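Local coordinates for protein aminopeptidase Y (Arg Lys Leu preference) (PDB 6HC7) that removes amino acids one at a time from the N-termini of peptides, using two zinc ions per subunit, at residues A68-A73 / T226-I231. Numbering follows the deposited sequence.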
ATOM      1  N   ALA A  68       9.127  12.999  -2.710  1.00 30.01           N
ATOM      2  CA  ALA A  68       7.701  13.229  -2.920  1.00 32.25           C
ATOM      3  C   ALA A  68       6.845  12.705  -1.769  1.00 38.02           C
ATOM      4  O   ALA A  68       5.794  13.275  -1.491  1.00 39.59           O
ATOM      5  CB  ALA A  68       7.251  12.610  -4.220  1.00 32.13           C
ATOM      6  N   GLU A  69       7.267  11.620  -1.114  1.00 35.19           N
ATOM      7  CA  GLU A  69       6.531  11.148   0.048  1.00 36.81           C
ATOM      8  C   GLU A  69       6.709  12.140   1.186  1.00 35.96           C
ATOM      9  O   GLU A  69       5.768  12.435   1.933  1.00 34.65           O
ATOM     10  CB  GLU A  69       6.974   9.757   0.506  1.00 35.17           C
ATOM     11  CG  GLU A  69       6.120   9.268   1.695  1.00 31.09           C
ATOM     12  CD  GLU A  69       6.523   7.896   2.248  1.00 32.98           C
ATOM     13  OE1 GLU A  69       7.709   7.654   2.570  1.00 31.04           O
ATOM     14  OE2 GLU A  69       5.626   7.045   2.371  1.00 35.03           O
ATOM     15  N   LYS A  70       7.921  12.663   1.308  1.00 36.33           N
ATOM     16  CA  LYS A  70       8.218  13.580   2.400  1.00 36.56           C
ATOM     17  C   LYS A  70       7.499  14.909   2.177  1.00 29.62           C
ATOM     18  O   LYS A  70       7.045  15.530   3.114  1.00 27.81           O
ATOM     19  CB  LYS A  70       9.732  13.766   2.549  1.00 36.96           C
ATOM     20  CG  LYS A  70      10.417  12.575   3.228  1.00 37.33           C
ATOM     21  CD  LYS A  70      11.619  13.001   4.044  1.00 44.76           C
ATOM     22  CE  LYS A  70      11.928  12.023   5.175  1.00 42.76           C
ATOM     23  NZ  LYS A  70      12.100  10.637   4.675  1.00 44.64           N
ATOM     24  N   LYS A  71       7.355  15.301   0.921  1.00 30.72           N
ATOM     25  CA  LYS A  71       6.659  16.531   0.568  1.00 34.24           C
ATOM     26  C   LYS A  71       5.151  16.401   0.779  1.00 35.42           C
ATOM     27  O   LYS A  71       4.459  17.377   1.086  1.00 34.19           O
ATOM     28  CB  LYS A  71       6.970  16.905  -0.890  1.00 35.90           C
ATOM     29  CG  LYS A  71       6.389  18.236  -1.365  1.00 41.29           C
ATOM     30  CD  LYS A  71       7.394  18.971  -2.266  1.00 43.15           C
ATOM     31  CE  LYS A  71       6.818  20.252  -2.836  1.00 45.69           C
ATOM     32  NZ  LYS A  71       5.990  20.017  -4.052  1.00 48.43           N
ATOM     33  N   SER A  72       4.648  15.181   0.609  1.00 36.66           N
ATOM     34  CA  SER A  72       3.238  14.887   0.836  1.00 35.78           C
ATOM     35  C   SER A  72       2.919  14.939   2.321  1.00 34.69           C
ATOM     36  O   SER A  72       1.842  15.360   2.729  1.00 34.05           O
ATOM     37  CB  SER A  72       2.879  13.518   0.273  1.00 33.52           C
ATOM     38  OG  SER A  72       3.176  13.464  -1.106  1.00 38.86           O
ATOM     39  N   ALA A  73       3.869  14.492   3.125  1.00 35.22           N
ATOM     40  CA  ALA A  73       3.697  14.504   4.562  1.00 34.27           C
ATOM     41  C   ALA A  73       3.506  15.940   5.050  1.00 38.05           C
ATOM     42  O   ALA A  73       2.583  16.203   5.821  1.00 39.87           O
ATOM     43  CB  ALA A  73       4.879  13.839   5.241  1.00 30.24           C
ATOM     44  N   THR A 226      14.077   6.806   5.282  1.00 38.02           N
ATOM     45  CA  THR A 226      13.012   6.979   6.280  1.00 36.08           C
ATOM     46  C   THR A 226      11.679   7.382   5.665  1.00 33.28           C
ATOM     47  O   THR A 226      11.612   7.976   4.599  1.00 36.02           O
ATOM     48  CB  THR A 226      13.350   8.060   7.323  1.00 37.55           C
ATOM     49  OG1 THR A 226      13.578   9.306   6.649  1.00 35.87           O
ATOM     50  CG2 THR A 226      14.561   7.670   8.177  1.00 36.46           C
ATOM     51  N   SER A 227      10.617   7.079   6.382  1.00 31.52           N
ATOM     52  CA  SER A 227       9.290   7.515   6.013  1.00 34.01           C
ATOM     53  C   SER A 227       8.665   8.026   7.291  1.00 36.00           C
ATOM     54  O   SER A 227       9.334   8.087   8.324  1.00 36.53           O
ATOM     55  CB  SER A 227       8.459   6.372   5.409  1.00 32.00           C
ATOM     56  OG  SER A 227       7.181   6.823   4.987  1.00 29.63           O
ATOM     57  N   GLN A 228       7.379   8.345   7.245  1.00 35.50           N
ATOM     58  CA  GLN A 228       6.722   8.910   8.401  1.00 39.41           C
ATOM     59  C   GLN A 228       5.194   8.818   8.361  1.00 34.63           C
ATOM     60  O   GLN A 228       4.575   8.882   7.299  1.00 32.44           O
ATOM     61  CB  GLN A 228       7.137  10.376   8.563  1.00 36.26           C
ATOM     62  CG  GLN A 228       6.845  11.205   7.334  1.00 32.67           C
ATOM     63  CD  GLN A 228       7.825  10.934   6.209  1.00 38.62           C
ATOM     64  OE1 GLN A 228       9.045  10.956   6.411  1.00 37.90           O
ATOM     65  NE2 GLN A 228       7.297  10.658   5.014  1.00 35.85           N
ATOM     66  N   ASN A 229       4.612   8.710   9.551  1.00 31.82           N
ATOM     67  CA  ASN A 229       3.173   8.801   9.761  1.00 27.59           C
ATOM     68  C   ASN A 229       2.811  10.193  10.232  1.00 32.06           C
ATOM     69  O   ASN A 229       3.551  10.805  11.006  1.00 35.52           O
ATOM     70  CB  ASN A 229       2.728   7.757  10.774  1.00 22.48           C
ATOM     71  CG  ASN A 229       3.186   6.357  10.384  1.00 29.98           C
ATOM     72  OD1 ASN A 229       3.079   5.944   9.216  1.00 28.54           O
ATOM     73  ND2 ASN A 229       3.723   5.635  11.342  1.00 27.87           N
ATOM     74  N   ILE A 230       1.702  10.715   9.724  1.00 29.43           N
ATOM     75  CA  ILE A 230       1.193  12.001  10.164  1.00 30.97           C
ATOM     76  C   ILE A 230      -0.085  11.776  10.978  1.00 31.24           C
ATOM     77  O   ILE A 230      -1.091  11.322  10.451  1.00 31.73           O
ATOM     78  CB  ILE A 230       0.922  12.950   8.980  1.00 28.03           C
ATOM     79  CG1 ILE A 230       2.209  13.232   8.226  1.00 31.22           C
ATOM     80  CG2 ILE A 230       0.381  14.289   9.459  1.00 32.92           C
ATOM     81  CD1 ILE A 230       2.510  12.214   7.175  1.00 38.94           C
ATOM     82  N   ILE A 231      -0.016  12.111  12.262  1.00 31.24           N
ATOM     83  CA  ILE A 231      -1.054  11.819  13.238  1.00 26.57           C
ATOM     84  C   ILE A 231      -1.713  13.092  13.736  1.00 32.98           C
ATOM     85  O   ILE A 231      -1.036  13.992  14.231  1.00 31.97           O
ATOM     86  CB  ILE A 231      -0.438  11.056  14.418  1.00 33.36           C
ATOM     87  CG1 ILE A 231       0.509   9.965  13.877  1.00 31.02           C
ATOM     88  CG2 ILE A 231      -1.520  10.509  15.352  1.00 27.34           C
ATOM     89  CD1 ILE A 231       1.556   9.484  14.833  1.00 29.44           C
TER
HETATM   90  O   HOH W   1       9.422   9.460   3.041  1.00 35.85           O
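In the alpha/beta zinc-peptidase fold of the M28 family, the first turns of helix 67-82 pack through E69, K70 and A73 onto strand 214-234, running nearly parallel to it, with 21° between the two short axes. E69 CG lies anti to the backbone N (chi1 -177°), and the extended chain carries the carboxylate to the strand, where S227 OG donates to E69 OE1 at 2.6 Å, arriving from above the carboxylate plane. G65 N also bonds OE1, and A293 N bonds OE2. The E69 side chain lies about 7 Å from those of H250 and E295, probable zinc ligands, and about 12 Å from a bound zinc ion. A water donates to both E69 OE1 and T226 O and accepts from Q228 NE2, linking helix to strand. On the flank, K70 bends so that NZ donates to T226 OG1 at 2.8 Å, while its CE lies 3.3 Å from Q228 OE1, the two side chains crossing at about a right angle. With an alanine here, T226 OG1 would probably lose this donor and Q228 OE1 the CE packed against it. Farther along, the contact turns apolar: A73 CB sits 3.9 Å from Q228 CG and meets the I230 CD1 methyl at 3.5 Å.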